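Local coordinates for protein varicella-zoster virus protease (Human herpesvirus 3, PDB 1VZV) that acts as a serine protease, active as a dimer, that probably cleaves the capsid assembly protein inside nuclear procapsids so that the capsid can mature, at residues G7-L11 / R138-V142; V48-I52 / F63-C69; L72-F77 / R97-V102; L106-S112 / T128-V134. All blocks are in the same frame, centred on the assembly; numbering follows the deposited sequence.

Contact 1: residues G7-L11 / R138-V142; sequences GYLAL and RVGTV
L9 O is the polar atom on which two side chains of the 138-142 turn converge: the methyl CG2 of T141 lies 3.6 Å from it and R138 CD 3.8 Å. The oxygen also sits near the plane of the R138 guanidinium, at its edge, while R138 CD passes 3.7 Å from A10 CB. The arginine chain, extended from CG to NE, thus runs alongside the L9-A10 peptide, and its NE makes a long, weak ion pair with D15. Within the turn itself, T141 OG1 donates a 2.9 Å hydrogen bond back to R138 O. A chi1 of 57° sets OG1 between its own backbone N and carbonyl carbon; OG1 then approaches from above the plane of the R138 carbonyl, and the same rotation turns CG2 to L9 O.

Further along, L11 folds over the turn: its CB meets V139 CG2 at 4.1 Å and its CG sits 4.2 Å from G140 CA. L11 CD2 in turn lies 3.8 Å above the centre of the Y8 ring, whose edge faces G140 O. Y8 is anchored outside the contact by a hydrogen bond from OH to D57 and an edge-to-face meeting with F62.

The R-V-G-T sequence, with T141 about 6 Å from S110 between side chains, is consistent with the oxyanion-hole loop of herpesvirus proteases. No hydrogen bond crosses between the segments, so against 7-11 the turn is held by van der Waals contact, while its internal bond and the T141-V109 backbone bond supply polar ties.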
# COMPACT_ATOMS: atom_id res chain seq x y z
N GLY A 7 20.32 11.14 -0.01
CA GLY A 7 19.40 12.03 -0.70
C GLY A 7 19.44 13.37 0.01
O GLY A 7 20.19 13.53 0.97
N TYR A 8 18.67 14.33 -0.48
CA TYR A 8 18.61 15.66 0.12
C TYR A 8 17.50 15.72 1.14
O TYR A 8 16.35 15.37 0.84
CB TYR A 8 18.28 16.72 -0.91
CG TYR A 8 19.29 16.94 -1.99
CD1 TYR A 8 20.35 17.80 -1.79
CD2 TYR A 8 19.12 16.39 -3.25
CE1 TYR A 8 21.19 18.12 -2.80
CE2 TYR A 8 19.95 16.70 -4.26
CZ TYR A 8 20.99 17.57 -4.03
OH TYR A 8 21.81 17.95 -5.06
N LEU A 9 17.80 16.24 2.31
CA LEU A 9 16.79 16.36 3.34
C LEU A 9 15.77 17.40 2.88
O LEU A 9 14.58 17.29 3.18
CB LEU A 9 17.43 16.81 4.66
CG LEU A 9 17.83 15.76 5.70
CD1 LEU A 9 17.94 14.41 5.07
CD2 LEU A 9 19.12 16.16 6.40
N ALA A 10 16.26 18.40 2.14
CA ALA A 10 15.42 19.50 1.64
C ALA A 10 16.13 20.38 0.60
O ALA A 10 17.35 20.57 0.65
CB ALA A 10 14.98 20.38 2.81
N LEU A 11 15.37 20.91 -0.36
CA LEU A 11 16.00 21.78 -1.34
C LEU A 11 15.74 23.21 -0.92
O LEU A 11 14.58 23.59 -0.68
CB LEU A 11 15.50 21.51 -2.76
CG LEU A 11 15.99 20.24 -3.47
CD1 LEU A 11 15.64 20.34 -4.93
CD2 LEU A 11 17.48 20.09 -3.32
N ARG A 138 8.37 17.63 1.34
CA ARG A 138 9.37 18.42 0.61
C ARG A 138 9.63 18.06 -0.85
O ARG A 138 9.44 16.92 -1.25
CB ARG A 138 10.66 18.53 1.42
CG ARG A 138 10.43 19.46 2.60
CD ARG A 138 11.49 19.48 3.69
NE ARG A 138 10.97 20.26 4.82
CZ ARG A 138 11.49 20.33 6.04
NH1 ARG A 138 12.61 19.67 6.35
NH2 ARG A 138 10.88 21.08 6.94
N VAL A 139 10.17 19.00 -1.60
CA VAL A 139 10.37 18.82 -3.04
C VAL A 139 11.48 17.99 -3.71
O VAL A 139 11.36 17.69 -4.91
CB VAL A 139 10.26 20.20 -3.78
CG1 VAL A 139 8.99 20.92 -3.33
CG2 VAL A 139 11.50 21.04 -3.53
N GLY A 140 12.56 17.65 -3.03
CA GLY A 140 13.58 16.84 -3.69
C GLY A 140 13.86 15.61 -2.85
O GLY A 140 14.90 14.95 -3.03
N THR A 141 12.90 15.29 -1.97
CA THR A 141 12.99 14.20 -1.00
C THR A 141 12.94 12.77 -1.49
O THR A 141 12.62 11.88 -0.72
CB THR A 141 11.96 14.35 0.17
OG1 THR A 141 10.62 14.43 -0.34
CG2 THR A 141 12.25 15.56 1.02
N VAL A 142 13.20 12.53 -2.77
CA VAL A 142 13.23 11.15 -3.24
C VAL A 142 14.63 10.62 -2.86
O VAL A 142 15.60 11.40 -2.80
CB VAL A 142 12.94 11.07 -4.73
CG1 VAL A 142 13.88 10.12 -5.40
CG2 VAL A 142 11.53 10.62 -4.94

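Contact 2: residues V48-I52 / F63-C69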
# COMPACT_ATOMS: atom_id res chain seq x y z
N VAL A 48 15.26 1.90 12.25
CA VAL A 48 15.92 0.82 11.52
C VAL A 48 17.32 1.14 10.99
O VAL A 48 17.84 0.40 10.14
CB VAL A 48 15.07 0.40 10.31
CG1 VAL A 48 13.79 -0.27 10.76
CG2 VAL A 48 14.76 1.62 9.45
N GLY A 49 17.91 2.23 11.45
CA GLY A 49 19.22 2.61 10.98
C GLY A 49 19.53 3.96 11.56
O GLY A 49 18.81 4.41 12.47
N GLU A 50 20.59 4.61 11.08
CA GLU A 50 20.97 5.94 11.56
C GLU A 50 21.78 6.73 10.54
O GLU A 50 22.69 6.17 9.89
CB GLU A 50 21.76 5.84 12.88
CG GLU A 50 23.24 5.43 12.74
CD GLU A 50 24.07 5.78 13.99
OE1 GLU A 50 23.98 6.92 14.48
OE2 GLU A 50 24.81 4.90 14.47
N VAL A 51 21.43 8.00 10.37
CA VAL A 51 22.14 8.91 9.46
C VAL A 51 23.62 8.94 9.89
O VAL A 51 23.93 9.36 11.01
CB VAL A 51 21.56 10.37 9.57
CG1 VAL A 51 22.59 11.42 9.17
CG2 VAL A 51 20.34 10.52 8.69
N ILE A 52 24.53 8.50 9.03
CA ILE A 52 25.94 8.52 9.40
C ILE A 52 26.63 9.83 9.06
O ILE A 52 27.75 10.04 9.52
CB ILE A 52 26.74 7.30 8.83
CG1 ILE A 52 27.09 7.50 7.37
CG2 ILE A 52 25.94 6.01 8.99
CD1 ILE A 52 27.60 6.23 6.72
N PHE A 63 22.35 13.90 2.71
CA PHE A 63 22.71 12.95 3.74
C PHE A 63 22.98 11.57 3.26
O PHE A 63 22.57 11.18 2.18
CB PHE A 63 21.62 12.86 4.82
CG PHE A 63 20.55 11.80 4.55
CD1 PHE A 63 19.64 11.94 3.50
CD2 PHE A 63 20.41 10.71 5.39
CE1 PHE A 63 18.63 11.01 3.31
CE2 PHE A 63 19.40 9.80 5.20
CZ PHE A 63 18.52 9.95 4.16
N LEU A 64 23.58 10.79 4.14
CA LEU A 64 23.89 9.40 3.87
C LEU A 64 23.51 8.69 5.16
O LEU A 64 23.66 9.24 6.25
CB LEU A 64 25.38 9.26 3.54
CG LEU A 64 25.96 7.89 3.19
CD1 LEU A 64 25.19 7.24 2.07
CD2 LEU A 64 27.40 8.07 2.77
N GLY A 65 22.94 7.51 5.06
CA GLY A 65 22.57 6.85 6.29
C GLY A 65 22.70 5.37 6.11
O GLY A 65 22.90 4.88 4.98
N ILE A 66 22.65 4.66 7.22
CA ILE A 66 22.73 3.22 7.16
C ILE A 66 21.43 2.60 7.71
O ILE A 66 20.84 3.09 8.69
CB ILE A 66 24.02 2.69 7.85
CG1 ILE A 66 24.24 1.22 7.51
CG2 ILE A 66 23.97 2.86 9.35
CD1 ILE A 66 25.62 0.75 7.80
N VAL A 67 20.90 1.64 6.96
CA VAL A 67 19.70 0.91 7.32
C VAL A 67 20.14 -0.56 7.37
O VAL A 67 20.32 -1.23 6.36
CB VAL A 67 18.52 1.17 6.30
CG1 VAL A 67 17.32 0.28 6.60
CG2 VAL A 67 18.11 2.64 6.35
N ARG A 68 20.47 -0.98 8.58
CA ARG A 68 20.91 -2.33 8.84
C ARG A 68 19.94 -2.90 9.89
O ARG A 68 20.15 -2.72 11.09
CB ARG A 68 22.34 -2.29 9.38
CG ARG A 68 22.98 -3.64 9.67
CD ARG A 68 24.35 -3.43 10.33
NE ARG A 68 25.37 -3.00 9.37
CZ ARG A 68 26.36 -3.79 8.94
NH1 ARG A 68 26.51 -5.01 9.47
NH2 ARG A 68 27.23 -3.34 8.03
N CYS A 69 18.84 -3.48 9.42
CA CYS A 69 17.81 -4.08 10.28
C CYS A 69 17.44 -5.42 9.65
O CYS A 69 16.82 -5.47 8.59
CB CYS A 69 16.57 -3.16 10.40
SG CYS A 69 15.10 -3.95 11.16
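A chi1 of 155° in V51 sends CG2 anti to its carbonyl carbon and toward the ring of F63, whose own chi1 of 90° swings that ring in to meet it. The two side chains cross at about a right angle, with V51 CG2 3.7 Å from F63 CE2. I52 CG2 reaches I66 CG2 at 3.7 Å, while I52 CD1 lies 4.2 Å from L64 CG.

These residues belong to a beta hairpin, strands 47-56 and 61-67 running antiparallel with E50 and I66 as a hydrogen-bonded pair. I66 N gives E50 O a nearly straight 3.1 Å bond, and I52 N binds L64 O at 3.0 Å. V51 faces G65 in a non-hydrogen-bonded pair, where G65 adds no side chain beside V51 on that face of the sheet. On the other edge of strand 47-56, V48 and G49 together oppose I38 in a classic beta bulge.

I52 and L64 both pack on V171 of helix 161-173, whereas E50 turns its carboxylate to the Y174 hydroxyl. V48 lies side by side with V67 and touches C69, CB to CB, at 3.9 Å; C69 is the N-cap of the next helix.

Contact 3: residues L72-F77 / R97-V102; sequences LHAVLF and RALYLV
L76 and L101 slide past each other in opposite directions, L76 CG lying 4.2 Å from L101 CB, and around this pair two helices meet without a single hydrogen bond between the segments. Toward the start of segment 72-77, L72 CD1 touches V102 CG2 at 4.2 Å. The small methyl of A98 admits the imidazole of H73, whose CG is 3.6 Å from A98 CB. A chi1 of -57° holds the imidazole beside the backbone N of H73, and the ring meets the methyl obliquely.

F77, largely exposed, lays its outer ring atoms on the other helix. F77 CE1 is 3.8 Å from R97 CB, so the aliphatic base of the arginine, not its guanidinium, does the touching, while the chain of R97 bends at chi3 (-97°). L101 CD2, whose position is less certain, comes to the ring edge of F77.

The segments of helices 70-79 and 96-105 cross at 75° with their axes 9.9 Å apart, a steep helix-helix crossing at the dimer interface, with A98 and H73 the nearest pair by CA. The bonds F77 N to H73 O and V102 N to A98 O are the ordinary i to i+4 bonds of each helix, a spacing that brings residues such as H73 and F77, or A98 and V102, to the same side.

In the next shell, V102 rests on L3 and Y145, which belong to two strands of the sheet, and L101 on F84 and F85. L76 leans on L192 of helix 185-197. L76 also meets V197 of the second subunit, and M200 of that subunit packs on L101.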
# COMPACT_ATOMS: atom_id res chain seq x y z
N LEU A 72 13.60 -5.82 8.81
CA LEU A 72 13.06 -5.03 7.71
C LEU A 72 13.04 -5.78 6.39
O LEU A 72 12.13 -5.59 5.60
CB LEU A 72 13.82 -3.72 7.57
CG LEU A 72 13.36 -2.58 6.66
CD1 LEU A 72 14.19 -2.56 5.39
CD2 LEU A 72 11.88 -2.62 6.38
N HIS A 73 14.02 -6.66 6.15
CA HIS A 73 14.05 -7.44 4.90
C HIS A 73 13.19 -8.70 5.02
O HIS A 73 12.57 -9.13 4.04
CB HIS A 73 15.45 -7.90 4.54
CG HIS A 73 16.45 -6.79 4.40
ND1 HIS A 73 17.67 -6.97 3.78
CD2 HIS A 73 16.45 -5.53 4.88
CE1 HIS A 73 18.39 -5.87 3.90
NE2 HIS A 73 17.67 -4.98 4.57
N ALA A 74 13.17 -9.30 6.19
CA ALA A 74 12.40 -10.51 6.38
C ALA A 74 10.90 -10.35 6.18
O ALA A 74 10.31 -11.13 5.44
CB ALA A 74 12.69 -11.10 7.72
N VAL A 75 10.29 -9.32 6.78
CA VAL A 75 8.82 -9.10 6.68
C VAL A 75 8.31 -8.75 5.27
O VAL A 75 7.21 -9.15 4.88
CB VAL A 75 8.26 -8.06 7.78
CG1 VAL A 75 9.26 -7.84 8.89
CG2 VAL A 75 7.79 -6.74 7.15
N LEU A 76 9.14 -8.01 4.54
CA LEU A 76 8.87 -7.57 3.18
C LEU A 76 8.97 -8.80 2.29
O LEU A 76 8.05 -9.12 1.55
CB LEU A 76 9.93 -6.52 2.81
CG LEU A 76 9.52 -5.14 2.30
CD1 LEU A 76 8.21 -4.73 2.88
CD2 LEU A 76 10.58 -4.12 2.64
N PHE A 77 10.07 -9.53 2.39
CA PHE A 77 10.27 -10.74 1.61
C PHE A 77 9.06 -11.68 1.76
O PHE A 77 8.63 -12.34 0.81
CB PHE A 77 11.52 -11.45 2.10
CG PHE A 77 12.76 -11.09 1.35
CD1 PHE A 77 12.70 -10.46 0.12
CD2 PHE A 77 14.01 -11.44 1.86
CE1 PHE A 77 13.85 -10.18 -0.59
CE2 PHE A 77 15.16 -11.17 1.16
CZ PHE A 77 15.09 -10.54 -0.07
N ARG A 97 17.57 -8.06 -3.79
CA ARG A 97 16.15 -8.29 -3.83
C ARG A 97 15.52 -7.57 -2.63
O ARG A 97 14.36 -7.17 -2.70
CB ARG A 97 15.87 -9.78 -3.81
CG ARG A 97 16.31 -10.44 -5.10
CD ARG A 97 15.48 -11.65 -5.43
NE ARG A 97 16.13 -12.87 -4.99
CZ ARG A 97 16.51 -13.85 -5.81
NH1 ARG A 97 16.26 -13.74 -7.11
NH2 ARG A 97 17.12 -14.94 -5.33
N ALA A 98 16.29 -7.37 -1.56
CA ALA A 98 15.77 -6.66 -0.39
C ALA A 98 15.73 -5.25 -0.86
O ALA A 98 14.71 -4.61 -0.81
CB ALA A 98 16.74 -6.76 0.78
N LEU A 99 16.87 -4.82 -1.37
CA LEU A 99 17.03 -3.48 -1.88
C LEU A 99 15.98 -3.09 -2.90
O LEU A 99 15.54 -1.96 -2.92
CB LEU A 99 18.43 -3.32 -2.48
CG LEU A 99 18.96 -1.93 -2.77
CD1 LEU A 99 19.02 -1.12 -1.50
CD2 LEU A 99 20.33 -2.06 -3.32
N TYR A 100 15.58 -4.02 -3.76
CA TYR A 100 14.56 -3.75 -4.79
C TYR A 100 13.19 -3.48 -4.18
O TYR A 100 12.43 -2.68 -4.73
CB TYR A 100 14.44 -4.93 -5.77
CG TYR A 100 13.35 -4.74 -6.78
CD1 TYR A 100 12.04 -5.09 -6.50
CD2 TYR A 100 13.62 -4.14 -8.00
CE1 TYR A 100 11.03 -4.85 -7.41
CE2 TYR A 100 12.62 -3.90 -8.92
CZ TYR A 100 11.32 -4.25 -8.61
OH TYR A 100 10.30 -4.01 -9.52
N LEU A 101 12.86 -4.23 -3.13
CA LEU A 101 11.60 -4.11 -2.39
C LEU A 101 11.52 -2.81 -1.59
O LEU A 101 10.53 -2.08 -1.67
CB LEU A 101 11.45 -5.28 -1.42
CG LEU A 101 10.69 -6.57 -1.73
CD1 LEU A 101 9.45 -6.25 -2.52
CD2 LEU A 101 11.54 -7.51 -2.48
N VAL A 102 12.56 -2.53 -0.82
CA VAL A 102 12.63 -1.34 0.03
C VAL A 102 12.68 -0.04 -0.74
O VAL A 102 12.16 0.98 -0.26
CB VAL A 102 13.82 -1.39 1.03
CG1 VAL A 102 15.10 -1.45 0.31
CG2 VAL A 102 13.81 -0.19 1.91

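Contact 4: residues L106-S112 / T128-V134; sequences LPSVSLS and THVALCV
V109 CG2 and L132 CD2 pack at 3.6 Å on the buried face of two antiparallel strands, and V109 CG1 meets V130 CG1 there at 3.5 Å. L106, just past the end of its helix, extends this apolar layer by crossing L132 at about a right angle, CD1 to CD1 3.9 Å. F63 closes over V109 and V130.

The opposite face is polar and more open, with S110, S112 and C133 all partly exposed. Backbone bonds pair S108 with C133, S110 with A131 and S112 with H129, the last through S112 N to H129 O at 2.9 Å. S108 adds a side-chain grip: a chi1 of -57° turns OG beside its own backbone N, and it donates to V134 O at 2.8 Å, tilted 23° from the carbonyl plane.

S110 and H129, two members of the catalytic triad, both rise from this face. S110 CB packs 3.8 Å from A131 CB, T128 CG2 lies in plane at the H129 ring edge, and H42, the third member, meets that ring with planes at about 85°. The S110-A131 and S112-H129 pairs probably help to set the spacing of S110 and H129 in the Ser-His-His triad of herpesvirus proteases.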
# COMPACT_ATOMS: atom_id res chain seq x y z
N LEU A 106 9.32 2.23 0.09
CA LEU A 106 9.67 3.44 0.83
C LEU A 106 10.60 4.39 0.05
O LEU A 106 11.71 4.67 0.50
CB LEU A 106 10.37 3.02 2.11
CG LEU A 106 9.59 2.20 3.11
CD1 LEU A 106 10.50 1.81 4.27
CD2 LEU A 106 8.41 3.01 3.59
N PRO A 107 10.13 4.97 -1.05
CA PRO A 107 10.99 5.87 -1.82
C PRO A 107 11.40 7.22 -1.30
O PRO A 107 12.36 7.77 -1.81
CB PRO A 107 10.26 5.98 -3.16
CG PRO A 107 8.87 5.81 -2.81
CD PRO A 107 8.89 4.71 -1.79
N SER A 108 10.70 7.80 -0.34
CA SER A 108 11.11 9.11 0.14
C SER A 108 11.58 9.19 1.60
O SER A 108 11.42 8.25 2.39
CB SER A 108 10.03 10.15 -0.16
OG SER A 108 9.72 10.22 -1.54
N VAL A 109 12.17 10.32 1.96
CA VAL A 109 12.71 10.56 3.30
C VAL A 109 12.14 11.85 3.84
O VAL A 109 12.15 12.84 3.13
CB VAL A 109 14.24 10.71 3.22
CG1 VAL A 109 14.75 11.84 4.15
CG2 VAL A 109 14.90 9.35 3.50
N SER A 110 11.74 11.84 5.11
CA SER A 110 11.14 13.00 5.76
C SER A 110 11.96 13.44 6.95
O SER A 110 12.13 12.69 7.88
CB SER A 110 9.72 12.68 6.21
OG SER A 110 8.84 13.80 6.01
N LEU A 111 12.49 14.65 6.90
CA LEU A 111 13.31 15.23 7.96
C LEU A 111 12.46 15.90 9.00
O LEU A 111 12.07 17.06 8.83
CB LEU A 111 14.25 16.30 7.40
CG LEU A 111 15.02 17.09 8.46
CD1 LEU A 111 16.12 16.24 9.06
CD2 LEU A 111 15.61 18.31 7.84
N SER A 112 12.13 15.19 10.07
CA SER A 112 11.33 15.82 11.10
C SER A 112 12.31 16.76 11.82
O SER A 112 13.06 16.34 12.73
CB SER A 112 10.76 14.78 12.07
OG SER A 112 10.97 13.46 11.59
N THR A 128 16.44 15.76 14.73
CA THR A 128 15.52 14.85 15.43
C THR A 128 15.60 13.48 14.75
O THR A 128 16.39 12.63 15.19
CB THR A 128 14.05 15.38 15.58
OG1 THR A 128 14.02 16.41 16.56
CG2 THR A 128 13.14 14.30 16.06
N HIS A 129 14.86 13.29 13.66
CA HIS A 129 14.93 12.02 12.95
C HIS A 129 14.48 12.14 11.49
O HIS A 129 13.75 13.08 11.15
CB HIS A 129 14.12 10.96 13.68
CG HIS A 129 12.65 11.13 13.53
ND1 HIS A 129 11.84 10.29 12.80
CD2 HIS A 129 11.84 12.12 13.97
CE1 HIS A 129 10.62 10.79 12.81
NE2 HIS A 129 10.57 11.90 13.51
N VAL A 130 14.98 11.22 10.67
CA VAL A 130 14.72 11.09 9.23
C VAL A 130 13.71 9.95 9.04
O VAL A 130 14.00 8.82 9.46
CB VAL A 130 16.03 10.69 8.49
CG1 VAL A 130 15.74 10.22 7.08
CG2 VAL A 130 17.04 11.85 8.50
N ALA A 131 12.57 10.20 8.41
CA ALA A 131 11.56 9.16 8.20
C ALA A 131 11.59 8.62 6.77
O ALA A 131 11.91 9.33 5.84
CB ALA A 131 10.23 9.70 8.51
N LEU A 132 11.33 7.33 6.61
CA LEU A 132 11.27 6.75 5.28
C LEU A 132 9.76 6.69 4.98
O LEU A 132 8.98 6.37 5.87
CB LEU A 132 11.91 5.35 5.26
CG LEU A 132 13.43 5.17 5.46
CD1 LEU A 132 13.75 3.70 5.35
CD2 LEU A 132 14.25 5.98 4.46
N CYS A 133 9.34 6.95 3.75
CA CYS A 133 7.92 6.98 3.44
C CYS A 133 7.68 6.93 1.93
O CYS A 133 8.63 6.88 1.18
CB CYS A 133 7.38 8.29 4.00
SG CYS A 133 8.44 9.74 3.56
N VAL A 134 6.43 6.95 1.48
CA VAL A 134 6.15 6.97 0.04
C VAL A 134 6.67 8.29 -0.52
O VAL A 134 7.69 8.32 -1.21
CB VAL A 134 4.67 6.85 -0.27
CG1 VAL A 134 4.39 7.09 -1.75
CG2 VAL A 134 4.22 5.48 0.08

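In the fold
Contacts 1, 2 and 4 share one sheet and meet around F63. Contact 4 lies about 10 Å from contact 1 and about 11 Å from contact 2, between centres. A probable hydrogen bond of 2.8 Å from F63 N to G7 O joins contacts 1 and 2, while F63 CZ reaches V130 CG1 of contact 4 at 4.0 Å. T141 O and V109 N, 3.1 Å apart and probably hydrogen-bonded, hold the 138-142 turn beside the strand carrying S110, which suits its likely oxyanion role. Contact 3, about 17 Å from contact 4 between centres, connects through the chain: helix 96-105 is followed, after L106 and P107, by strand 108-112, a covalent path from the dimer interface toward the catalytic serine.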